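Local coordinates for putative p22 protein (Leishmania major, PDB 1YQF) that is of unknown function but belongs to the MAM33 family of mitochondrial glycoproteins and resembles human p32 in sequence, at residues D29-E34 with T196-F201; L76-S81 with E173-F178; V96-K101 with E167-D172; M106-S111 with L117-I122. One frame throughout, in Å; residues are numbered along the deposited sequence.

Contact 1. Residues D29-E34 with T196-F201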
loop_
_atom_site.group_PDB
_atom_site.type_symbol
_atom_site.label_atom_id
_atom_site.label_comp_id
_atom_site.label_asym_id
_atom_site.label_seq_id
_atom_site.Cartn_x
_atom_site.Cartn_y
_atom_site.Cartn_z
ATOM N N ASP A 29 0.077 -28.760 23.922
ATOM C CA ASP A 29 0.929 -29.931 23.714
ATOM C C ASP A 29 1.621 -29.873 22.356
ATOM O O ASP A 29 2.778 -30.264 22.225
ATOM C CB ASP A 29 0.116 -31.230 23.787
ATOM C CG ASP A 29 -0.609 -31.403 25.104
ATOM O OD1 ASP A 29 -0.323 -30.755 26.136
ATOM O OD2 ASP A 29 -1.538 -32.242 25.158
ATOM N N ALA A 30 0.894 -29.388 21.352
ATOM C CA ALA A 30 1.401 -29.284 19.985
ATOM C C ALA A 30 2.513 -28.243 19.861
ATOM O O ALA A 30 3.522 -28.494 19.214
ATOM C CB ALA A 30 0.264 -28.959 19.019
ATOM N N THR A 31 2.324 -27.078 20.475
ATOM C CA THR A 31 3.333 -26.019 20.435
ATOM C C THR A 31 4.538 -26.412 21.278
ATOM O O THR A 31 5.671 -26.148 20.896
ATOM C CB THR A 31 2.766 -24.670 20.926
ATOM O OG1 THR A 31 2.124 -24.833 22.202
ATOM C CG2 THR A 31 1.668 -24.172 20.005
ATOM N N ARG A 32 4.278 -27.053 22.412
ATOM C CA ARG A 32 5.328 -27.528 23.309
ATOM C C ARG A 32 6.200 -28.571 22.612
ATOM O O ARG A 32 7.417 -28.571 22.778
ATOM C CB ARG A 32 4.713 -28.120 24.588
ATOM C CG ARG A 32 5.730 -28.704 25.564
ATOM C CD ARG A 32 5.141 -29.128 26.901
ATOM N NE ARG A 32 4.121 -30.167 26.754
ATOM C CZ ARG A 32 4.365 -31.459 26.523
ATOM N NH1 ARG A 32 5.608 -31.917 26.405
ATOM N NH2 ARG A 32 3.350 -32.307 26.408
ATOM N N ARG A 33 5.573 -29.449 21.831
ATOM C CA ARG A 33 6.291 -30.480 21.088
ATOM C C ARG A 33 7.114 -29.864 19.961
ATOM O O ARG A 33 8.217 -30.321 19.679
ATOM C CB ARG A 33 5.320 -31.522 20.516
ATOM C CG ARG A 33 4.944 -32.634 21.498
ATOM C CD ARG A 33 4.373 -33.875 20.825
ATOM N NE ARG A 33 3.101 -33.599 20.159
ATOM C CZ ARG A 33 1.925 -33.467 20.780
ATOM N NH1 ARG A 33 1.827 -33.585 22.105
ATOM N NH2 ARG A 33 0.831 -33.218 20.070
ATOM N N GLU A 34 6.579 -28.827 19.322
ATOM C CA GLU A 34 7.296 -28.138 18.253
ATOM C C GLU A 34 8.482 -27.349 18.806
ATOM O O GLU A 34 9.542 -27.322 18.198
ATOM C CB GLU A 34 6.361 -27.209 17.471
ATOM C CG GLU A 34 5.301 -27.933 16.649
ATOM C CD GLU A 34 5.883 -28.933 15.671
ATOM O OE1 GLU A 34 6.639 -28.512 14.770
ATOM O OE2 GLU A 34 5.586 -30.142 15.808
ATOM N N THR A 196 6.521 -20.141 21.566
ATOM C CA THR A 196 6.407 -19.878 23.003
ATOM C C THR A 196 5.186 -19.016 23.319
ATOM O O THR A 196 4.467 -19.281 24.279
ATOM C CB THR A 196 7.675 -19.164 23.512
ATOM O OG1 THR A 196 8.835 -19.962 23.233
ATOM C CG2 THR A 196 7.674 -19.032 25.033
ATOM N N THR A 197 4.966 -17.987 22.503
ATOM C CA THR A 197 3.874 -17.043 22.717
ATOM C C THR A 197 2.512 -17.680 22.466
ATOM O O THR A 197 1.559 -17.405 23.189
ATOM C CB THR A 197 4.056 -15.819 21.811
ATOM O OG1 THR A 197 5.278 -15.150 22.149
ATOM C CG2 THR A 197 2.966 -14.771 22.058
ATOM N N MET A 198 2.420 -18.520 21.438
ATOM C CA MET A 198 1.179 -19.229 21.156
ATOM C C MET A 198 0.914 -20.263 22.243
ATOM O O MET A 198 -0.236 -20.519 22.596
ATOM C CB MET A 198 1.234 -19.925 19.799
ATOM C CG MET A 198 -0.028 -20.714 19.498
ATOM S SD MET A 198 0.001 -21.479 17.904
ATOM C CE MET A 198 -0.665 -20.162 16.907
ATOM N N ASN A 199 1.985 -20.861 22.755
ATOM C CA ASN A 199 1.892 -21.839 23.830
ATOM C C ASN A 199 1.336 -21.186 25.090
ATOM O O ASN A 199 0.469 -21.748 25.757
ATOM C CB ASN A 199 3.266 -22.452 24.113
ATOM C CG ASN A 199 3.240 -23.434 25.267
ATOM O OD1 ASN A 199 3.575 -23.082 26.400
ATOM N ND2 ASN A 199 2.836 -24.668 24.987
ATOM N N LYS A 200 1.839 -19.993 25.397
ATOM C CA LYS A 200 1.332 -19.169 26.494
ATOM C C LYS A 200 -0.159 -18.929 26.313
ATOM O O LYS A 200 -0.941 -19.013 27.261
ATOM C CB LYS A 200 2.066 -17.826 26.506
ATOM C CG LYS A 200 1.571 -16.811 27.532
ATOM C CD LYS A 200 2.427 -15.553 27.472
ATOM C CE LYS A 200 1.942 -14.480 28.432
ATOM N NZ LYS A 200 2.660 -13.190 28.222
ATOM N N PHE A 201 -0.533 -18.631 25.073
ATOM C CA PHE A 201 -1.918 -18.373 24.701
ATOM C C PHE A 201 -2.822 -19.573 24.955
ATOM O O PHE A 201 -3.972 -19.416 25.365
ATOM C CB PHE A 201 -1.998 -17.992 23.221
ATOM C CG PHE A 201 -2.876 -16.825 22.956
ATOM C CD1 PHE A 201 -2.410 -15.539 23.178
ATOM C CD2 PHE A 201 -4.174 -17.003 22.502
ATOM C CE1 PHE A 201 -3.218 -14.452 22.941
ATOM C CE2 PHE A 201 -4.987 -15.911 22.261
ATOM C CZ PHE A 201 -4.504 -14.636 22.484
#

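Contact 2. Residues L76-S81 with E173-F178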
loop_
_atom_site.group_PDB
_atom_site.type_symbol
_atom_site.label_atom_id
_atom_site.label_comp_id
_atom_site.label_asym_id
_atom_site.label_seq_id
_atom_site.Cartn_x
_atom_site.Cartn_y
_atom_site.Cartn_z
ATOM N N LEU A 76 26.669 5.663 5.341
ATOM C CA LEU A 76 25.976 4.609 4.605
ATOM C C LEU A 76 25.031 3.829 5.516
ATOM O O LEU A 76 25.356 3.547 6.665
ATOM C CB LEU A 76 26.972 3.647 3.955
ATOM C CG LEU A 76 28.087 4.266 3.105
ATOM C CD1 LEU A 76 29.038 3.179 2.627
ATOM C CD2 LEU A 76 27.525 5.028 1.924
ATOM N N VAL A 77 23.856 3.494 4.991
ATOM C CA VAL A 77 22.898 2.652 5.699
ATOM C C VAL A 77 22.277 1.670 4.713
ATOM O O VAL A 77 21.750 2.075 3.688
ATOM C CB VAL A 77 21.780 3.483 6.362
ATOM C CG1 VAL A 77 20.763 2.578 7.046
ATOM C CG2 VAL A 77 22.361 4.471 7.373
ATOM N N VAL A 78 22.349 0.381 5.025
ATOM C CA VAL A 78 21.675 -0.650 4.243
ATOM C C VAL A 78 20.575 -1.230 5.120
ATOM O O VAL A 78 20.848 -1.888 6.119
ATOM C CB VAL A 78 22.637 -1.764 3.803
ATOM C CG1 VAL A 78 21.893 -2.828 3.000
ATOM C CG2 VAL A 78 23.787 -1.181 2.987
ATOM N N ARG A 79 19.331 -0.975 4.738
ATOM C CA ARG A 79 18.176 -1.343 5.542
ATOM C C ARG A 79 17.431 -2.511 4.919
ATOM O O ARG A 79 17.218 -2.554 3.713
ATOM C CB ARG A 79 17.246 -0.138 5.673
ATOM C CG ARG A 79 15.937 -0.424 6.392
ATOM C CD ARG A 79 15.169 0.831 6.735
ATOM N NE ARG A 79 15.886 1.680 7.687
ATOM C CZ ARG A 79 15.592 2.953 7.934
ATOM N NH1 ARG A 79 14.594 3.543 7.299
ATOM N NH2 ARG A 79 16.298 3.646 8.821
ATOM N N TYR A 80 17.031 -3.456 5.757
ATOM C CA TYR A 80 16.255 -4.607 5.310
ATOM C C TYR A 80 15.359 -5.117 6.420
ATOM O O TYR A 80 15.523 -4.759 7.584
ATOM C CB TYR A 80 17.177 -5.733 4.854
ATOM C CG TYR A 80 18.080 -6.255 5.945
ATOM C CD1 TYR A 80 19.208 -5.544 6.335
ATOM C CD2 TYR A 80 17.809 -7.462 6.588
ATOM C CE1 TYR A 80 20.042 -6.015 7.338
ATOM C CE2 TYR A 80 18.641 -7.943 7.591
ATOM C CZ TYR A 80 19.756 -7.214 7.960
ATOM O OH TYR A 80 20.586 -7.675 8.956
ATOM N N SER A 81 14.420 -5.973 6.038
ATOM C CA SER A 81 13.508 -6.612 6.973
ATOM C C SER A 81 13.681 -8.120 6.848
ATOM O O SER A 81 13.908 -8.635 5.748
ATOM C CB SER A 81 12.062 -6.213 6.661
ATOM O OG SER A 81 11.146 -6.877 7.519
ATOM N N GLU A 173 27.857 -8.408 -3.652
ATOM C CA GLU A 173 27.271 -9.736 -3.486
ATOM C C GLU A 173 27.555 -10.351 -2.115
ATOM O O GLU A 173 26.783 -11.181 -1.644
ATOM C CB GLU A 173 27.770 -10.677 -4.581
ATOM C CG GLU A 173 27.324 -10.270 -5.976
ATOM C CD GLU A 173 27.577 -11.342 -7.025
ATOM O OE1 GLU A 173 28.081 -12.438 -6.677
ATOM O OE2 GLU A 173 27.263 -11.088 -8.206
ATOM N N LYS A 174 28.660 -9.954 -1.489
ATOM C CA LYS A 174 28.987 -10.413 -0.136
ATOM C C LYS A 174 28.027 -9.853 0.910
ATOM O O LYS A 174 27.731 -10.522 1.900
ATOM C CB LYS A 174 30.426 -10.037 0.235
ATOM C CG LYS A 174 31.488 -10.602 -0.705
ATOM C CD LYS A 174 31.451 -12.129 -0.766
ATOM C CE LYS A 174 32.402 -12.671 -1.823
ATOM N NZ LYS A 174 32.138 -12.089 -3.176
ATOM N N LEU A 175 27.544 -8.632 0.686
ATOM C CA LEU A 175 26.598 -8.001 1.598
ATOM C C LEU A 175 25.238 -8.664 1.431
ATOM O O LEU A 175 24.542 -8.924 2.408
ATOM C CB LEU A 175 26.494 -6.494 1.326
ATOM C CG LEU A 175 26.076 -5.602 2.501
ATOM C CD1 LEU A 175 26.038 -4.150 2.073
ATOM C CD2 LEU A 175 24.726 -5.998 3.060
ATOM N N GLY A 176 24.874 -8.944 0.184
ATOM C CA GLY A 176 23.608 -9.582 -0.121
ATOM C C GLY A 176 23.479 -10.941 0.537
ATOM O O GLY A 176 22.455 -11.240 1.144
ATOM N N GLU A 177 24.529 -11.751 0.419
ATOM C CA GLU A 177 24.574 -13.082 1.019
ATOM C C GLU A 177 24.420 -12.987 2.532
ATOM O O GLU A 177 23.789 -13.845 3.143
ATOM C CB GLU A 177 25.886 -13.790 0.663
ATOM C CG GLU A 177 26.047 -15.184 1.257
ATOM C CD GLU A 177 27.337 -15.855 0.821
ATOM O OE1 GLU A 177 27.375 -16.396 -0.306
ATOM O OE2 GLU A 177 28.316 -15.841 1.602
ATOM N N PHE A 178 24.989 -11.943 3.132
ATOM C CA PHE A 178 24.810 -11.701 4.560
ATOM C C PHE A 178 23.333 -11.515 4.880
ATOM O O PHE A 178 22.796 -12.204 5.739
ATOM C CB PHE A 178 25.581 -10.465 5.024
ATOM C CG PHE A 178 25.214 -10.020 6.409
ATOM C CD1 PHE A 178 25.711 -10.690 7.516
ATOM C CD2 PHE A 178 24.351 -8.949 6.608
ATOM C CE1 PHE A 178 25.372 -10.292 8.802
ATOM C CE2 PHE A 178 24.001 -8.548 7.891
ATOM C CZ PHE A 178 24.511 -9.219 8.989
#

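Contact 3. Residues V96-K101 with E167-D172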
loop_
_atom_site.group_PDB
_atom_site.type_symbol
_atom_site.label_atom_id
_atom_site.label_comp_id
_atom_site.label_asym_id
_atom_site.label_seq_id
_atom_site.Cartn_x
_atom_site.Cartn_y
_atom_site.Cartn_z
ATOM N N VAL A 96 19.395 1.091 0.255
ATOM C CA VAL A 96 20.722 1.629 0.523
ATOM C C VAL A 96 20.647 3.151 0.575
ATOM O O VAL A 96 20.221 3.780 -0.381
ATOM C CB VAL A 96 21.725 1.212 -0.574
ATOM C CG1 VAL A 96 23.124 1.716 -0.252
ATOM C CG2 VAL A 96 21.739 -0.299 -0.741
ATOM N N TYR A 97 21.071 3.735 1.689
ATOM C CA TYR A 97 21.083 5.182 1.848
ATOM C C TYR A 97 22.518 5.694 1.909
ATOM O O TYR A 97 23.347 5.161 2.640
ATOM C CB TYR A 97 20.316 5.594 3.106
ATOM C CG TYR A 97 18.893 5.081 3.143
ATOM C CD1 TYR A 97 18.606 3.811 3.636
ATOM C CD2 TYR A 97 17.835 5.860 2.684
ATOM C CE1 TYR A 97 17.299 3.326 3.670
ATOM C CE2 TYR A 97 16.524 5.383 2.714
ATOM C CZ TYR A 97 16.267 4.114 3.210
ATOM O OH TYR A 97 14.981 3.630 3.258
ATOM N N ILE A 98 22.804 6.727 1.127
ATOM C CA ILE A 98 24.114 7.365 1.115
ATOM C C ILE A 98 23.881 8.832 1.440
ATOM O O ILE A 98 23.334 9.568 0.627
ATOM C CB ILE A 98 24.791 7.203 -0.270
ATOM C CG1 ILE A 98 24.900 5.719 -0.636
ATOM C CG2 ILE A 98 26.173 7.853 -0.274
ATOM C CD1 ILE A 98 25.574 5.444 -1.966
ATOM N N THR A 99 24.282 9.246 2.637
ATOM C CA THR A 99 24.042 10.604 3.107
ATOM C C THR A 99 25.334 11.422 3.115
ATOM O O THR A 99 26.330 11.026 3.717
ATOM C CB THR A 99 23.421 10.566 4.518
ATOM O OG1 THR A 99 22.098 10.018 4.449
ATOM C CG2 THR A 99 23.218 11.982 5.075
ATOM N N GLN A 100 25.299 12.567 2.444
ATOM C CA GLN A 100 26.433 13.481 2.392
ATOM C C GLN A 100 26.512 14.304 3.673
ATOM O O GLN A 100 25.606 14.265 4.506
ATOM C CB GLN A 100 26.305 14.421 1.189
ATOM C CG GLN A 100 26.207 13.727 -0.173
ATOM C CD GLN A 100 27.478 12.994 -0.584
ATOM O OE1 GLN A 100 28.547 13.220 -0.023
ATOM N NE2 GLN A 100 27.359 12.116 -1.570
ATOM N N LYS A 101 27.606 15.046 3.821
ATOM C CA LYS A 101 27.818 15.921 4.976
ATOM C C LYS A 101 26.694 16.955 5.115
ATOM O O LYS A 101 26.209 17.213 6.220
ATOM C CB LYS A 101 29.183 16.616 4.856
ATOM C CG LYS A 101 29.543 17.536 6.021
ATOM C CD LYS A 101 31.057 17.711 6.172
ATOM C CE LYS A 101 31.700 18.370 4.952
ATOM N NZ LYS A 101 31.192 19.746 4.698
ATOM N N GLU A 167 29.323 -0.829 -5.353
ATOM C CA GLU A 167 30.252 -1.917 -5.043
ATOM C C GLU A 167 31.481 -1.449 -4.263
ATOM O O GLU A 167 31.917 -2.129 -3.330
ATOM C CB GLU A 167 30.698 -2.608 -6.336
ATOM C CG GLU A 167 31.608 -3.809 -6.130
ATOM C CD GLU A 167 31.947 -4.509 -7.430
ATOM O OE1 GLU A 167 31.011 -4.982 -8.111
ATOM O OE2 GLU A 167 33.145 -4.584 -7.773
ATOM N N LYS A 168 32.036 -0.297 -4.656
ATOM C CA LYS A 168 33.189 0.293 -3.970
ATOM C C LYS A 168 32.897 0.524 -2.489
ATOM O O LYS A 168 33.789 0.417 -1.652
ATOM C CB LYS A 168 33.587 1.629 -4.618
ATOM C CG LYS A 168 34.222 1.517 -6.007
ATOM C CD LYS A 168 34.666 2.889 -6.524
ATOM C CE LYS A 168 35.156 2.822 -7.969
ATOM N NZ LYS A 168 35.524 4.162 -8.512
ATOM N N ARG A 169 31.640 0.838 -2.181
ATOM C CA ARG A 169 31.198 1.126 -0.816
ATOM C C ARG A 169 30.751 -0.093 0.006
ATOM O O ARG A 169 30.124 0.064 1.051
ATOM C CB ARG A 169 30.058 2.143 -0.871
ATOM C CG ARG A 169 30.534 3.512 -1.243
ATOM C CD ARG A 169 29.441 4.446 -1.723
ATOM N NE ARG A 169 29.992 5.754 -2.057
ATOM C CZ ARG A 169 30.784 6.007 -3.094
ATOM N NH1 ARG A 169 31.135 5.046 -3.947
ATOM N NH2 ARG A 169 31.227 7.240 -3.290
ATOM N N GLY A 170 31.073 -1.298 -0.453
ATOM C CA GLY A 170 30.714 -2.511 0.270
ATOM C C GLY A 170 29.327 -3.052 -0.035
ATOM O O GLY A 170 28.932 -4.074 0.525
ATOM N N VAL A 171 28.591 -2.369 -0.913
ATOM C CA VAL A 171 27.275 -2.824 -1.347
ATOM C C VAL A 171 27.473 -3.735 -2.556
ATOM O O VAL A 171 27.430 -3.293 -3.704
ATOM C CB VAL A 171 26.354 -1.640 -1.699
ATOM C CG1 VAL A 171 24.956 -2.130 -2.070
ATOM C CG2 VAL A 171 26.278 -0.667 -0.537
ATOM N N ASP A 172 27.695 -5.014 -2.271
ATOM C CA ASP A 172 28.066 -5.998 -3.289
ATOM C C ASP A 172 27.362 -7.337 -3.035
ATOM O O ASP A 172 26.373 -7.390 -2.303
ATOM C CB ASP A 172 29.597 -6.160 -3.317
ATOM C CG ASP A 172 30.187 -6.419 -1.942
ATOM O OD1 ASP A 172 29.511 -7.046 -1.100
ATOM O OD2 ASP A 172 31.330 -6.030 -1.612
#

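Contact 4. Residues M106-S111 with L117-I122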
loop_
_atom_site.group_PDB
_atom_site.type_symbol
_atom_site.label_atom_id
_atom_site.label_comp_id
_atom_site.label_asym_id
_atom_site.label_seq_id
_atom_site.Cartn_x
_atom_site.Cartn_y
_atom_site.Cartn_z
ATOM N N MET A 106 21.079 9.846 -1.183
ATOM C CA MET A 106 20.676 8.945 -2.255
ATOM C C MET A 106 20.055 7.702 -1.647
ATOM O O MET A 106 20.568 7.162 -0.672
ATOM C CB MET A 106 21.882 8.520 -3.088
ATOM C CG MET A 106 21.513 7.617 -4.276
ATOM S SD MET A 106 22.910 6.720 -4.942
ATOM C CE MET A 106 23.719 7.987 -5.852
ATOM N N GLN A 107 18.970 7.235 -2.251
ATOM C CA GLN A 107 18.352 5.971 -1.883
ATOM C C GLN A 107 18.380 5.048 -3.096
ATOM O O GLN A 107 17.849 5.394 -4.148
ATOM C CB GLN A 107 16.906 6.192 -1.428
ATOM C CG GLN A 107 16.207 4.927 -0.947
ATOM C CD GLN A 107 14.712 5.111 -0.749
ATOM O OE1 GLN A 107 14.273 6.074 -0.118
ATOM N NE2 GLN A 107 13.929 4.184 -1.281
ATOM N N ALA A 108 18.998 3.879 -2.947
ATOM C CA ALA A 108 19.014 2.874 -4.006
ATOM C C ALA A 108 18.248 1.649 -3.536
ATOM O O ALA A 108 18.567 1.081 -2.496
ATOM C CB ALA A 108 20.440 2.503 -4.373
ATOM N N ASP A 109 17.228 1.253 -4.294
ATOM C CA ASP A 109 16.476 0.039 -3.998
ATOM C C ASP A 109 17.033 -1.101 -4.821
ATOM O O ASP A 109 17.084 -1.017 -6.041
ATOM C CB ASP A 109 14.998 0.217 -4.343
ATOM C CG ASP A 109 14.347 1.344 -3.578
ATOM O OD1 ASP A 109 15.068 2.186 -2.997
ATOM O OD2 ASP A 109 13.105 1.469 -3.516
ATOM N N LEU A 110 17.448 -2.171 -4.158
ATOM C CA LEU A 110 17.934 -3.347 -4.858
ATOM C C LEU A 110 17.267 -4.601 -4.333
ATOM O O LEU A 110 16.792 -4.643 -3.204
ATOM C CB LEU A 110 19.454 -3.477 -4.725
ATOM C CG LEU A 110 20.285 -2.237 -5.052
ATOM C CD1 LEU A 110 20.479 -1.399 -3.810
ATOM C CD2 LEU A 110 21.630 -2.614 -5.644
ATOM N N SER A 111 17.227 -5.620 -5.178
ATOM C CA SER A 111 16.744 -6.932 -4.778
ATOM C C SER A 111 17.884 -7.934 -4.917
ATOM O O SER A 111 18.765 -7.777 -5.768
ATOM C CB SER A 111 15.540 -7.347 -5.624
ATOM O OG SER A 111 15.784 -7.149 -7.001
ATOM N N LEU A 117 23.032 -8.874 -7.140
ATOM C CA LEU A 117 22.385 -7.616 -6.800
ATOM C C LEU A 117 21.758 -7.021 -8.051
ATOM O O LEU A 117 22.426 -6.872 -9.072
ATOM C CB LEU A 117 23.395 -6.638 -6.194
ATOM C CG LEU A 117 23.252 -6.342 -4.701
ATOM C CD1 LEU A 117 23.222 -7.617 -3.858
ATOM C CD2 LEU A 117 24.393 -5.444 -4.257
ATOM N N VAL A 118 20.472 -6.693 -7.964
ATOM C CA VAL A 118 19.752 -6.054 -9.057
ATOM C C VAL A 118 19.227 -4.701 -8.589
ATOM O O VAL A 118 18.585 -4.593 -7.550
ATOM C CB VAL A 118 18.591 -6.921 -9.574
ATOM C CG1 VAL A 118 17.878 -6.230 -10.733
ATOM C CG2 VAL A 118 19.105 -8.292 -10.019
ATOM N N LEU A 119 19.517 -3.676 -9.378
ATOM C CA LEU A 119 19.155 -2.302 -9.071
ATOM C C LEU A 119 17.783 -1.986 -9.642
ATOM O O LEU A 119 17.548 -2.159 -10.836
ATOM C CB LEU A 119 20.202 -1.384 -9.675
ATOM C CG LEU A 119 20.176 0.105 -9.375
ATOM C CD1 LEU A 119 20.217 0.391 -7.874
ATOM C CD2 LEU A 119 21.364 0.721 -10.092
ATOM N N ASN A 120 16.879 -1.517 -8.788
ATOM C CA ASN A 120 15.498 -1.257 -9.191
ATOM C C ASN A 120 15.058 0.206 -9.140
ATOM O O ASN A 120 14.102 0.576 -9.813
ATOM C CB ASN A 120 14.551 -2.114 -8.350
ATOM C CG ASN A 120 14.645 -3.589 -8.696
ATOM O OD1 ASN A 120 14.652 -3.966 -9.869
ATOM N ND2 ASN A 120 14.730 -4.429 -7.675
ATOM N N ASN A 121 15.738 1.036 -8.351
ATOM C CA ASN A 121 15.386 2.453 -8.270
ATOM C C ASN A 121 16.476 3.284 -7.613
ATOM O O ASN A 121 17.138 2.822 -6.696
ATOM C CB ASN A 121 14.075 2.644 -7.497
ATOM C CG ASN A 121 13.432 3.996 -7.764
ATOM O OD1 ASN A 121 12.740 4.175 -8.769
ATOM N ND2 ASN A 121 13.677 4.960 -6.876
ATOM N N ILE A 122 16.646 4.511 -8.096
ATOM C CA ILE A 122 17.582 5.479 -7.525
ATOM C C ILE A 122 16.888 6.829 -7.439
ATOM O O ILE A 122 16.369 7.330 -8.436
ATOM C CB ILE A 122 18.828 5.638 -8.408
ATOM C CG1 ILE A 122 19.494 4.287 -8.667
ATOM C CG2 ILE A 122 19.819 6.612 -7.753
ATOM C CD1 ILE A 122 20.571 4.362 -9.705
HETATM O O HOH W 1 15.148 4.425 -4.669
#

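Contact 1. Residues D29-E34 with T196-F201
M198 and N199, neighbours in the C-terminal helix 173-202, meet T31 of the N-terminal helix 23-39. The two helices run antiparallel: the axes of segments 29-34 and 196-201 approach to 8.8 Å, with 156° between their directions, a pairing of N- and C-terminal helices consistent with the fold of p32 relatives. The chain of M198 leaves nearly straight and bends only at the last torsion, and SD lies 3.8 Å from CG2 of T31, the two side chains crossing at about a right angle. N199 carries the polar half. With CG anti to the backbone N (chi1 177°), its amide is extended across the gap, and ND2 donates to OG1 of T31 over 2.9 Å. The bond is nearly straight, and the acceptor lies in the amide plane, so it fixes how the amide is turned. The same ND2 comes within 3.9 Å of CB of R32. T31 thus splits its branches, the methyl going to sulfur and the hydroxyl to the amide. That hydroxyl also has hydrogen-bonding partners in the carbonyls of L27 and A28 on its own helix. Around the contact, T196 packs on L35 and M198 on L27, lengthening the seam along helix 23-39. The second subunit also packs against the pair: its L158 lies on T31, its D157 forms a salt bridge with R33, and the ring of its F124 meets F201.

Contact 2. Residues L76-S81 with E173-F178
V78 and L175 reach toward each other tip to tip, with CG2 of the valine 3.8 Å from CD1 of the leucine. They join the middle of strand 74-81 to the first turns of helix 173-202, which lies over one face of the antiparallel sheet. The leucine chain is extended, with CG anti to its backbone N (chi1 -154°), and this carries CD1 across a backbone separation of 9.2 Å between the CA atoms of V78 and L175. Two residues farther along the strand, Y80 swings its ring out over the backbone (chi1 62°), and its side chain crosses that of F178 at about a right angle. Here the phenol oxygen does the touching: OH of Y80 lies 3.7 Å from CE2 of F178, whereas the nearest ring-to-ring approach, CZ of Y80 to CE2 of F178, is 4.5 Å.

These four side chains are buried, and the helix surface beyond them is quite different, for E173, K174 and E177 are exposed and take no part. Other parts of the fold pack on the same buried side chains. L67 of strand 64-71 touches both L175 and F178, W54 packs on V78, and Y182, one turn on along the helix, meets the F178 ring and also Y80.

The contact is therefore almost wholly dispersive, a layer of aliphatic and aromatic groups between helix and sheet. Its one polar atom, OH of Y80, is buried with no hydrogen-bonding partner in the model, a probable energetic cost that the surrounding apolar packing would have to repay.

Contact 3. Residues V96-K101 with E167-D172
V96 and I98, on the same face of strand 92-99, meet V171 and R169 in the turn that follows helix 156-168, an end closed by a Schellman motif. G170, with positive phi (86°), is the C' residue of that motif: its N bonds to O of E167, and V171 N reaches back to O of L166. The turn sets R169 and V171 on the side of the sheet, two residues apart, to match the spacing of V96 and I98.

The valines share one rotamer, with CG1 anti to the backbone N in both (chi1 -177°). They slide past each other in opposite directions, and each branch of one meets the unlike branch of the other: CG2 of V96 is 3.9 Å from CG1 of V171, while CG1 of V96 is 4.0 Å from CG2 of V171. L166 of the helix packs beside this pair.

I98 extends CG1 and CD1 in a straight run (chi2 -179°), and R169 crosses it at about a right angle. The arginine chain is itself extended from CG to NE, so its aliphatic part runs past the isoleucine and the guanidinium is carried on to polar partners. NE forms a salt bridge with E74, NH1 bonds to the carbonyl of Y165, whose ring makes a cation-pi contact, and NH2 reaches S23 of the third subunit. The buried charge is thus well provided for, while the apolar stem serves the sheet: CD of R169 lies 4.0 Å from CD1 of I98.

Contact 4. Residues M106-S111 with L117-I122
D109 pairs with both N120 and N121 in a classic beta bulge that interrupts the antiparallel hairpin of strands 105-113 and 116-125, shifting the register by one residue between D109 and L110. O of D109 takes N120 N at 2.8 Å and, weakly, N121 N, while D109 N donates to O of N121. Past the bulge, S111 and V118 form a regular hydrogen-bonded pair, and L110 faces L119 in a non-hydrogen-bonded one.

On the face that carries A108, L110, L119 and I122, the contacts are apolar. CD1 of L119 lies 3.9 Å from CG of L110 and also reaches CB of A108, and CG2 of I122 touches CG of M106 at 4.0 Å. L159, V162 and M163 of helix 156-168 pack on L119, V162 also meeting I122, so this face looks into the core between sheet and helices. I122 O accepts a bond from W194 of the third subunit.

The other face, which carries D109, S111, V118 and N121, is largely polar. D109 and N121 lie side by side and point the same way, their carboxylate and amide planes turned 54° apart. OD1 of D109 accepts NE2 of Q107 on its syn lone pair, almost in the plane of that amide; Q107 OE1 in turn bonds to Y125, and N121 ND2 to the carbonyl of T147. A water donates to Q107 O and D109 OD1 and accepts from N121 ND2. At the bulge, OG of S111, placed between the backbone N and the carbonyl carbon by chi1 48°, accepts a bent bond (139°) from ND2 of N120 at 3.0 Å.

From the N terminus, helix 23-39 comes first, and contact 1 pairs it with the end of helix 173-202, closing a loop that holds the other three. Strand 74-81 then enters contact 2, which closes on the start of that same last helix. Contact 3 lies within it, from strand 92-99 to the end of helix 156-168, and contact 4, a local hairpin, lies innermost. The loops nest without crossing. Contacts 2, 3 and 4 share one antiparallel sheet and touch one another, with centres 11 to 12 Å apart, whereas contact 1 stands apart, its centre about 33 Å from that of contact 2, linked through the long helix.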